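Local coordinates for protein aminoglycoside 6-adenylyltransferase (Bacillus subtilis, PDB 2PBE) that transfers a nucleotidyl group from ATP or GTP to O-6 of streptomycin, and adenylylates streptidine at the same position, conferring streptomycin resistance, at residues Q43-V54 / G99-I109; K124-F132 / Q203-G211. One frame throughout, in Å; residues are numbered along the deposited sequence.

Contact 1: Q43-V54 / G99-I109; sequences QDYDISYFVTDV and GNKLDLTLIPI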
loop_
_atom_site.group_PDB
_atom_site.type_symbol
_atom_site.label_atom_id
_atom_site.label_comp_id
_atom_site.label_asym_id
_atom_site.label_seq_id
_atom_site.Cartn_x
_atom_site.Cartn_y
_atom_site.Cartn_z
ATOM N N GLN A 43 -13.164 2.032 17.662
ATOM C CA GLN A 43 -13.075 1.691 16.256
ATOM C C GLN A 43 -13.267 2.884 15.303
ATOM O O GLN A 43 -13.035 2.739 14.089
ATOM C CB GLN A 43 -14.038 0.504 15.953
ATOM C CG GLN A 43 -15.383 0.857 15.197
ATOM C CD GLN A 43 -16.307 1.787 16.038
ATOM O OE1 GLN A 43 -16.676 1.407 17.143
ATOM N NE2 GLN A 43 -16.668 2.993 15.516
ATOM N N ASP A 44 -13.615 4.047 15.871
ATOM C CA ASP A 44 -13.818 5.285 15.134
ATOM C C ASP A 44 -12.689 5.561 14.148
ATOM O O ASP A 44 -11.525 5.279 14.420
ATOM C CB ASP A 44 -13.896 6.480 16.090
ATOM C CG ASP A 44 -15.007 6.354 17.117
ATOM O OD1 ASP A 44 -16.125 5.932 16.750
ATOM O OD2 ASP A 44 -14.753 6.687 18.300
ATOM N N TYR A 45 -13.038 6.146 13.012
ATOM C CA TYR A 45 -12.055 6.466 11.991
ATOM C C TYR A 45 -11.710 7.939 11.930
ATOM O O TYR A 45 -12.577 8.813 11.885
ATOM C CB TYR A 45 -12.556 5.986 10.643
ATOM C CG TYR A 45 -12.770 4.493 10.639
ATOM C CD1 TYR A 45 -11.673 3.610 10.486
ATOM C CD2 TYR A 45 -14.064 3.939 10.846
ATOM C CE1 TYR A 45 -11.853 2.190 10.533
ATOM C CE2 TYR A 45 -14.266 2.518 10.902
ATOM C CZ TYR A 45 -13.148 1.650 10.743
ATOM O OH TYR A 45 -13.306 0.277 10.815
ATOM N N ASP A 46 -10.412 8.198 11.969
ATOM C CA ASP A 46 -9.876 9.557 11.907
ATOM C C ASP A 46 -9.097 9.749 10.636
ATOM O O ASP A 46 -7.959 9.330 10.533
ATOM C CB ASP A 46 -8.952 9.820 13.081
ATOM C CG ASP A 46 -9.609 10.652 14.166
ATOM O OD1 ASP A 46 -9.668 11.891 13.988
ATOM O OD2 ASP A 46 -10.074 10.068 15.186
ATOM N N ILE A 47 -9.737 10.363 9.658
ATOM C CA ILE A 47 -9.136 10.574 8.361
ATOM C C ILE A 47 -8.978 12.042 8.027
ATOM O O ILE A 47 -9.792 12.864 8.430
ATOM C CB ILE A 47 -10.013 9.934 7.279
ATOM C CG1 ILE A 47 -10.370 8.500 7.689
ATOM C CG2 ILE A 47 -9.301 9.961 5.932
ATOM C CD1 ILE A 47 -9.179 7.549 7.837
ATOM N N SER A 48 -7.925 12.366 7.286
ATOM C CA SER A 48 -7.671 13.737 6.856
ATOM C C SER A 48 -7.281 13.725 5.385
ATOM O O SER A 48 -6.346 13.019 4.990
ATOM C CB SER A 48 -6.515 14.367 7.644
ATOM O OG SER A 48 -6.837 14.567 9.000
ATOM N N TYR A 49 -7.997 14.502 4.582
ATOM C CA TYR A 49 -7.703 14.623 3.156
ATOM C C TYR A 49 -7.141 16.008 2.892
ATOM O O TYR A 49 -7.798 17.012 3.175
ATOM C CB TYR A 49 -8.969 14.488 2.300
ATOM C CG TYR A 49 -9.663 13.140 2.269
ATOM C CD1 TYR A 49 -8.919 11.930 2.283
ATOM C CD2 TYR A 49 -11.071 13.070 2.094
ATOM C CE1 TYR A 49 -9.571 10.673 2.112
ATOM C CE2 TYR A 49 -11.731 11.825 1.924
ATOM C CZ TYR A 49 -10.977 10.629 1.928
ATOM O OH TYR A 49 -11.620 9.414 1.733
ATOM N N PHE A 50 -5.921 16.074 2.361
ATOM C CA PHE A 50 -5.325 17.372 2.043
ATOM C C PHE A 50 -5.747 17.591 0.613
ATOM O O PHE A 50 -5.389 16.802 -0.267
ATOM C CB PHE A 50 -3.812 17.321 2.186
ATOM C CG PHE A 50 -3.359 17.283 3.597
ATOM C CD1 PHE A 50 -2.910 18.446 4.229
ATOM C CD2 PHE A 50 -3.451 16.096 4.341
ATOM C CE1 PHE A 50 -2.560 18.440 5.607
ATOM C CE2 PHE A 50 -3.109 16.065 5.723
ATOM C CZ PHE A 50 -2.662 17.247 6.356
ATOM N N VAL A 51 -6.505 18.651 0.387
ATOM C CA VAL A 51 -7.048 18.924 -0.926
ATOM C C VAL A 51 -6.614 20.239 -1.560
ATOM O O VAL A 51 -6.043 21.103 -0.909
ATOM C CB VAL A 51 -8.590 18.881 -0.862
ATOM C CG1 VAL A 51 -9.032 17.623 -0.153
ATOM C CG2 VAL A 51 -9.131 20.101 -0.121
ATOM N N THR A 52 -6.914 20.380 -2.841
ATOM C CA THR A 52 -6.564 21.595 -3.556
ATOM C C THR A 52 -7.621 22.679 -3.294
ATOM O O THR A 52 -7.273 23.798 -2.886
ATOM C CB THR A 52 -6.463 21.329 -5.073
ATOM O OG1 THR A 52 -7.653 20.667 -5.516
ATOM C CG2 THR A 52 -5.255 20.472 -5.385
ATOM N N ASP A 53 -8.896 22.335 -3.505
ATOM C CA ASP A 53 -10.014 23.264 -3.320
ATOM C C ASP A 53 -10.956 22.853 -2.207
ATOM O O ASP A 53 -11.876 22.061 -2.416
ATOM C CB ASP A 53 -10.826 23.364 -4.603
ATOM C CG ASP A 53 -11.821 24.520 -4.584
ATOM O OD1 ASP A 53 -12.233 24.981 -3.490
ATOM O OD2 ASP A 53 -12.208 24.960 -5.690
ATOM N N VAL A 54 -10.763 23.432 -1.038
ATOM C CA VAL A 54 -11.614 23.095 0.081
ATOM C C VAL A 54 -13.076 23.493 -0.182
ATOM O O VAL A 54 -13.988 22.695 0.064
ATOM C CB VAL A 54 -11.035 23.719 1.393
ATOM C CG1 VAL A 54 -10.842 25.242 1.197
ATOM C CG2 VAL A 54 -11.903 23.381 2.566
ATOM N N GLY A 99 -23.067 1.315 12.035
ATOM C CA GLY A 99 -22.471 1.464 13.347
ATOM C C GLY A 99 -21.141 2.181 13.368
ATOM O O GLY A 99 -20.711 2.627 14.431
ATOM N N ASN A 100 -20.474 2.304 12.221
ATOM C CA ASN A 100 -19.185 2.976 12.227
ATOM C C ASN A 100 -19.257 4.490 12.365
ATOM O O ASN A 100 -20.244 5.131 11.984
ATOM C CB ASN A 100 -18.368 2.566 10.993
ATOM C CG ASN A 100 -17.718 1.202 11.167
ATOM O OD1 ASN A 100 -16.863 1.019 12.034
ATOM N ND2 ASN A 100 -18.122 0.245 10.359
ATOM N N LYS A 101 -18.209 5.050 12.953
ATOM C CA LYS A 101 -18.123 6.482 13.156
ATOM C C LYS A 101 -16.876 6.991 12.465
ATOM O O LYS A 101 -15.798 6.415 12.595
ATOM C CB LYS A 101 -18.052 6.803 14.642
ATOM C CG LYS A 101 -18.841 8.057 15.018
ATOM C CD LYS A 101 -18.065 9.335 14.808
ATOM C CE LYS A 101 -17.073 9.571 15.947
ATOM N NZ LYS A 101 -16.485 10.942 15.907
ATOM N N LEU A 102 -17.027 8.070 11.712
ATOM C CA LEU A 102 -15.896 8.641 11.015
ATOM C C LEU A 102 -15.751 10.095 11.406
ATOM O O LEU A 102 -16.729 10.761 11.744
ATOM C CB LEU A 102 -16.086 8.523 9.496
ATOM C CG LEU A 102 -15.114 9.333 8.628
ATOM C CD1 LEU A 102 -13.706 8.758 8.726
ATOM C CD2 LEU A 102 -15.587 9.346 7.212
ATOM N N ASP A 103 -14.510 10.565 11.365
ATOM C CA ASP A 103 -14.170 11.943 11.641
ATOM C C ASP A 103 -13.251 12.317 10.475
ATOM O O ASP A 103 -12.094 11.918 10.432
ATOM C CB ASP A 103 -13.423 12.045 12.961
ATOM C CG ASP A 103 -14.065 13.029 13.908
ATOM O OD1 ASP A 103 -14.145 14.225 13.542
ATOM O OD2 ASP A 103 -14.494 12.605 15.014
ATOM N N LEU A 104 -13.785 13.053 9.509
ATOM C CA LEU A 104 -13.027 13.447 8.319
ATOM C C LEU A 104 -12.707 14.927 8.286
ATOM O O LEU A 104 -13.601 15.754 8.382
ATOM C CB LEU A 104 -13.832 13.083 7.069
ATOM C CG LEU A 104 -13.224 13.331 5.693
ATOM C CD1 LEU A 104 -12.130 12.308 5.426
ATOM C CD2 LEU A 104 -14.308 13.200 4.649
ATOM N N THR A 105 -11.435 15.266 8.138
ATOM C CA THR A 105 -11.052 16.670 8.076
ATOM C C THR A 105 -10.511 16.983 6.698
ATOM O O THR A 105 -9.796 16.173 6.117
ATOM C CB THR A 105 -9.970 17.008 9.113
ATOM O OG1 THR A 105 -10.427 16.636 10.415
ATOM C CG2 THR A 105 -9.658 18.496 9.104
ATOM N N LEU A 106 -10.870 18.152 6.178
ATOM C CA LEU A 106 -10.404 18.603 4.865
ATOM C C LEU A 106 -9.448 19.771 5.090
ATOM O O LEU A 106 -9.860 20.900 5.368
ATOM C CB LEU A 106 -11.575 19.041 3.969
ATOM C CG LEU A 106 -12.661 18.012 3.616
ATOM C CD1 LEU A 106 -13.682 18.654 2.676
ATOM C CD2 LEU A 106 -12.059 16.786 2.968
ATOM N N ILE A 107 -8.159 19.483 4.996
ATOM C CA ILE A 107 -7.122 20.478 5.197
ATOM C C ILE A 107 -6.587 20.981 3.859
ATOM O O ILE A 107 -6.398 20.197 2.938
ATOM C CB ILE A 107 -5.961 19.856 5.987
ATOM C CG1 ILE A 107 -6.506 19.201 7.261
ATOM C CG2 ILE A 107 -4.901 20.909 6.291
ATOM C CD1 ILE A 107 -5.476 18.392 8.017
ATOM N N PRO A 108 -6.358 22.298 3.726
ATOM C CA PRO A 108 -5.833 22.796 2.451
ATOM C C PRO A 108 -4.440 22.186 2.216
ATOM O O PRO A 108 -3.610 22.147 3.127
ATOM C CB PRO A 108 -5.780 24.296 2.667
ATOM C CG PRO A 108 -6.918 24.535 3.602
ATOM C CD PRO A 108 -6.767 23.418 4.594
ATOM N N ILE A 109 -4.193 21.704 1.003
ATOM C CA ILE A 109 -2.927 21.073 0.670
ATOM C C ILE A 109 -1.723 21.958 0.952
ATOM O O ILE A 109 -0.653 21.472 1.328
ATOM C CB ILE A 109 -2.915 20.645 -0.807
ATOM C CG1 ILE A 109 -1.630 19.896 -1.123
ATOM C CG2 ILE A 109 -3.024 21.856 -1.710
ATOM C CD1 ILE A 109 -1.456 18.640 -0.313
HETATM O O HOH W 1 -10.121 14.054 10.927
#
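Strand 45-51 and strand 101-108 are parallel neighbours in the middle of a mixed sheet, their axes 4.7 Å apart at closest approach and 18° from exactly parallel. Tyr45, Ile47, Tyr49 and Val51 each spend both N-H and C=O on the partner, giving eight backbone bonds that run from Tyr45 N to Lys101 O through to Ile109 N to Val51 O. The residues in between, Asp46, Ser48 and Phe50, turn their backbone to strand 23-28 on the other flank.

On the face carrying Tyr45, Ile47 and Tyr49, the leucines do the packing, under helix 6-19. With chi1 at -177°, Leu104 extends CG opposite the backbone N, so that CD1 reaches across to the neighbouring strand and over the Tyr49 ring, 3.8 Å from its centroid. Leu106 CD2 meets the same ring at its edge, while the hydroxyl reaches Phe13 O in the helix. Leu102 CD1 touches Ile47 CG1 at 3.5 Å and also Tyr45 CB.

The fold is that of the nucleotidyltransferase superfamily, and the other face probably carries its acidic site: Asp44 and Asp46 in an Asp-x-Asp pattern with Asp103 on the adjoining strand, as in relatives that bind metal through such a trio. The Asp46 and Asp103 carboxylates run alongside each other, their planes only 5° apart, with Asp46 OD1 5.0 Å from Asp103 OD2. Lys101 NZ meets Asp103 OD2 from well out of the carboxylate plane in a 2.7 Å salt bridge. Further along, a water joins Ile47 O to Thr105 OG1. Beyond it Ile107 sets CB over the Phe50 ring, 4.1 Å from the centroid, and Tyr115 meets that ring edge-to-face.

Contact 2: K124-F132 / Q203-G211; sequences KVLLDKDSF and QKGYSFSMG
Lys129 lies lengthwise over one face of the Tyr206 ring, the two side chains running in the same direction. Its CG sits above the ring centre, 3.8 Å from the centroid and just 9° off the normal, a CH-pi contact; the chain, extended beyond CG, then carries CD over the hydroxyl end, about equally far from CZ and OH. Lys204 CB covers the opposite face, so the tyrosine is held between the aliphatic parts of two lysines.

Alongside this stack, strands 125-128 and 207-209 run antiparallel. Asp128 and Ser207 form the hydrogen-bonded pair, with Ser207 N to Asp128 O at 2.8 Å, and Ser209 N reaches Leu126 O at 3.0 Å. A water bridges Leu126 O and Ser209 O. On the other flank, Leu126 and Leu127 both face Val26 in a classic beta bulge.

Leu127 CD1 touches Phe208 CB at 3.9 Å, but the phenyl group goes elsewhere: with chi1 at 56°, CG is set between the backbone N and the carbonyl carbon, and the ring leads away to stack on Tyr220. On the face of Asp128 and Ser207, the hydroxyls Ser131 OG and Ser207 OG are hydrogen-bonded at 3.2 Å. Asp128 positions Ser131 for this, because OD1 accepts Ser131 N at 3.1 Å in an Asx motif; OD2 is taken by Tyr135 OH.

Strand 207-209 follows the long helix 177-204 after two residues, so this pairing ties the helical C-terminal part to the sheet. While the Lys129 methylenes pack on Tyr206, NZ bonds to Ala17 O and Asp20 O; these carbonyls at the C-terminal end of helix 6-19 would probably stabilise the charged amine, fixing the chain over the ring.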
loop_
_atom_site.group_PDB
_atom_site.type_symbol
_atom_site.label_atom_id
_atom_site.label_comp_id
_atom_site.label_asym_id
_atom_site.label_seq_id
_atom_site.Cartn_x
_atom_site.Cartn_y
_atom_site.Cartn_z
ATOM N N LYS A 124 0.426 9.039 10.582
ATOM C CA LYS A 124 0.462 7.956 9.591
ATOM C C LYS A 124 -0.086 8.305 8.197
ATOM O O LYS A 124 -1.265 8.132 7.946
ATOM C CB LYS A 124 -0.288 6.725 10.137
ATOM N N VAL A 125 0.775 8.778 7.299
ATOM C CA VAL A 125 0.378 9.106 5.929
ATOM C C VAL A 125 -0.012 7.829 5.194
ATOM O O VAL A 125 0.625 6.798 5.374
ATOM C CB VAL A 125 1.533 9.756 5.144
ATOM C CG1 VAL A 125 1.074 10.118 3.740
ATOM C CG2 VAL A 125 2.040 10.989 5.879
ATOM N N LEU A 126 -1.058 7.897 4.376
ATOM C CA LEU A 126 -1.479 6.719 3.626
ATOM C C LEU A 126 -1.259 6.868 2.140
ATOM O O LEU A 126 -0.920 5.891 1.451
ATOM C CB LEU A 126 -2.950 6.402 3.893
ATOM C CG LEU A 126 -3.352 6.130 5.347
ATOM C CD1 LEU A 126 -4.801 5.649 5.385
ATOM C CD2 LEU A 126 -2.441 5.083 5.980
ATOM N N LEU A 127 -1.448 8.084 1.643
ATOM C CA LEU A 127 -1.264 8.378 0.226
ATOM C C LEU A 127 -0.773 9.788 -0.007
ATOM O O LEU A 127 -1.244 10.742 0.616
ATOM C CB LEU A 127 -2.576 8.170 -0.545
ATOM C CG LEU A 127 -2.608 8.434 -2.057
ATOM C CD1 LEU A 127 -1.565 7.587 -2.812
ATOM C CD2 LEU A 127 -4.010 8.115 -2.550
ATOM N N ASP A 128 0.187 9.899 -0.917
ATOM C CA ASP A 128 0.765 11.175 -1.317
ATOM C C ASP A 128 0.821 11.104 -2.837
ATOM O O ASP A 128 1.481 10.242 -3.395
ATOM C CB ASP A 128 2.176 11.336 -0.750
ATOM C CG ASP A 128 2.717 12.730 -0.949
ATOM O OD1 ASP A 128 1.999 13.572 -1.537
ATOM O OD2 ASP A 128 3.852 13.004 -0.520
ATOM N N LYS A 129 0.123 12.009 -3.500
ATOM C CA LYS A 129 0.089 11.985 -4.951
ATOM C C LYS A 129 1.151 12.829 -5.607
ATOM O O LYS A 129 1.478 12.619 -6.775
ATOM C CB LYS A 129 -1.287 12.408 -5.456
ATOM C CG LYS A 129 -2.421 11.447 -5.072
ATOM C CD LYS A 129 -3.716 11.863 -5.764
ATOM C CE LYS A 129 -4.879 10.966 -5.402
ATOM N NZ LYS A 129 -6.124 11.425 -6.058
ATOM N N ASP A 130 1.714 13.758 -4.845
ATOM C CA ASP A 130 2.740 14.643 -5.373
ATOM C C ASP A 130 4.136 14.407 -4.837
ATOM O O ASP A 130 5.113 14.627 -5.556
ATOM C CB ASP A 130 2.324 16.083 -5.124
ATOM C CG ASP A 130 0.891 16.343 -5.560
ATOM O OD1 ASP A 130 0.552 15.945 -6.697
ATOM O OD2 ASP A 130 0.115 16.922 -4.770
ATOM N N SER A 131 4.229 13.982 -3.578
ATOM C CA SER A 131 5.517 13.696 -2.956
ATOM C C SER A 131 6.415 14.946 -2.935
ATOM O O SER A 131 7.624 14.844 -3.122
ATOM C CB SER A 131 6.226 12.561 -3.719
ATOM O OG SER A 131 5.308 11.615 -4.250
ATOM N N PHE A 132 5.825 16.118 -2.725
ATOM C CA PHE A 132 6.620 17.349 -2.687
ATOM C C PHE A 132 7.445 17.385 -1.407
ATOM O O PHE A 132 8.628 17.757 -1.414
ATOM C CB PHE A 132 5.710 18.576 -2.745
ATOM N N GLN A 203 4.244 4.229 -12.488
ATOM C CA GLN A 203 3.187 4.723 -13.374
ATOM C C GLN A 203 2.714 6.114 -12.936
ATOM O O GLN A 203 2.943 7.127 -13.620
ATOM C CB GLN A 203 1.966 3.794 -13.375
ATOM C CG GLN A 203 2.184 2.362 -12.907
ATOM C CD GLN A 203 2.526 1.400 -14.032
ATOM O OE1 GLN A 203 3.439 1.648 -14.829
ATOM N NE2 GLN A 203 1.802 0.282 -14.092
ATOM N N LYS A 204 2.060 6.137 -11.778
ATOM C CA LYS A 204 1.480 7.338 -11.204
ATOM C C LYS A 204 2.432 8.361 -10.612
ATOM O O LYS A 204 2.234 9.562 -10.775
ATOM C CB LYS A 204 0.461 6.924 -10.129
ATOM C CG LYS A 204 -0.304 5.609 -10.370
ATOM C CD LYS A 204 -1.133 5.604 -11.671
ATOM C CE LYS A 204 -2.265 6.661 -11.694
ATOM N NZ LYS A 204 -1.783 8.068 -11.866
ATOM N N GLY A 205 3.428 7.897 -9.872
ATOM C CA GLY A 205 4.365 8.819 -9.249
ATOM C C GLY A 205 3.900 9.137 -7.837
ATOM O O GLY A 205 4.316 10.142 -7.263
ATOM N N TYR A 206 3.040 8.288 -7.271
ATOM C CA TYR A 206 2.538 8.508 -5.921
ATOM C C TYR A 206 3.367 7.733 -4.908
ATOM O O TYR A 206 4.184 6.878 -5.279
ATOM C CB TYR A 206 1.074 8.054 -5.775
ATOM C CG TYR A 206 0.055 8.562 -6.790
ATOM C CD1 TYR A 206 0.233 9.788 -7.506
ATOM C CD2 TYR A 206 -1.166 7.868 -6.968
ATOM C CE1 TYR A 206 -0.785 10.306 -8.361
ATOM C CE2 TYR A 206 -2.182 8.372 -7.814
ATOM C CZ TYR A 206 -1.996 9.587 -8.503
ATOM O OH TYR A 206 -3.026 10.077 -9.293
ATOM N N SER A 207 3.170 8.056 -3.634
ATOM C CA SER A 207 3.835 7.371 -2.532
ATOM C C SER A 207 2.671 6.896 -1.680
ATOM O O SER A 207 1.687 7.614 -1.549
ATOM C CB SER A 207 4.697 8.349 -1.715
ATOM O OG SER A 207 5.724 8.939 -2.490
ATOM N N PHE A 208 2.765 5.709 -1.099
ATOM C CA PHE A 208 1.662 5.225 -0.288
ATOM C C PHE A 208 2.069 4.093 0.623
ATOM O O PHE A 208 3.214 3.653 0.606
ATOM C CB PHE A 208 0.510 4.773 -1.186
ATOM C CG PHE A 208 0.907 3.735 -2.194
ATOM C CD1 PHE A 208 0.781 2.365 -1.900
ATOM C CD2 PHE A 208 1.408 4.112 -3.451
ATOM C CE1 PHE A 208 1.146 1.362 -2.861
ATOM C CE2 PHE A 208 1.784 3.132 -4.433
ATOM C CZ PHE A 208 1.648 1.747 -4.134
ATOM N N SER A 209 1.128 3.635 1.435
ATOM C CA SER A 209 1.400 2.548 2.339
ATOM C C SER A 209 0.680 1.299 1.860
ATOM O O SER A 209 -0.327 1.383 1.160
ATOM C CB SER A 209 0.973 2.949 3.744
ATOM O OG SER A 209 1.056 1.880 4.674
HETATM N N MSE A 210 1.232 0.137 2.196
HETATM C CA MSE A 210 0.627 -1.125 1.794
HETATM C C MSE A 210 -0.316 -1.524 2.904
HETATM O O MSE A 210 -1.191 -2.370 2.727
HETATM C CB MSE A 210 1.706 -2.181 1.572
HETATM C CG MSE A 210 2.660 -1.847 0.424
HETATM SE SE MSE A 210 4.135 -3.129 0.168
HETATM C CE MSE A 210 3.268 -4.389 -0.962
ATOM N N GLY A 211 -0.151 -0.859 4.044
ATOM C CA GLY A 211 -0.988 -1.120 5.195
ATOM C C GLY A 211 -0.527 -2.304 6.013
ATOM O O GLY A 211 0.238 -3.138 5.520
HETATM O O HOH W 2 -2.200 3.520 1.205
#

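Both contacts belong to one mixed sheet, their centres 16 Å apart and their nearest atoms about 5 Å, without touching. Strand 23-28 lies between them, pairing with 45-51 of contact 1 on one flank and with 125-128 of contact 2 on the other, and helix 6-19 packs against side chains of both. Along the chain they come in series: both 43-54 and 99-109 precede 124-132 in sequence. Contact 1 is thus local to the N-terminal nucleotidyltransferase sheet, whereas contact 2 draws in 203-211 from beyond two long helices. The sheet thereby spans from the probable acidic site to the junction with the helical C-terminal part.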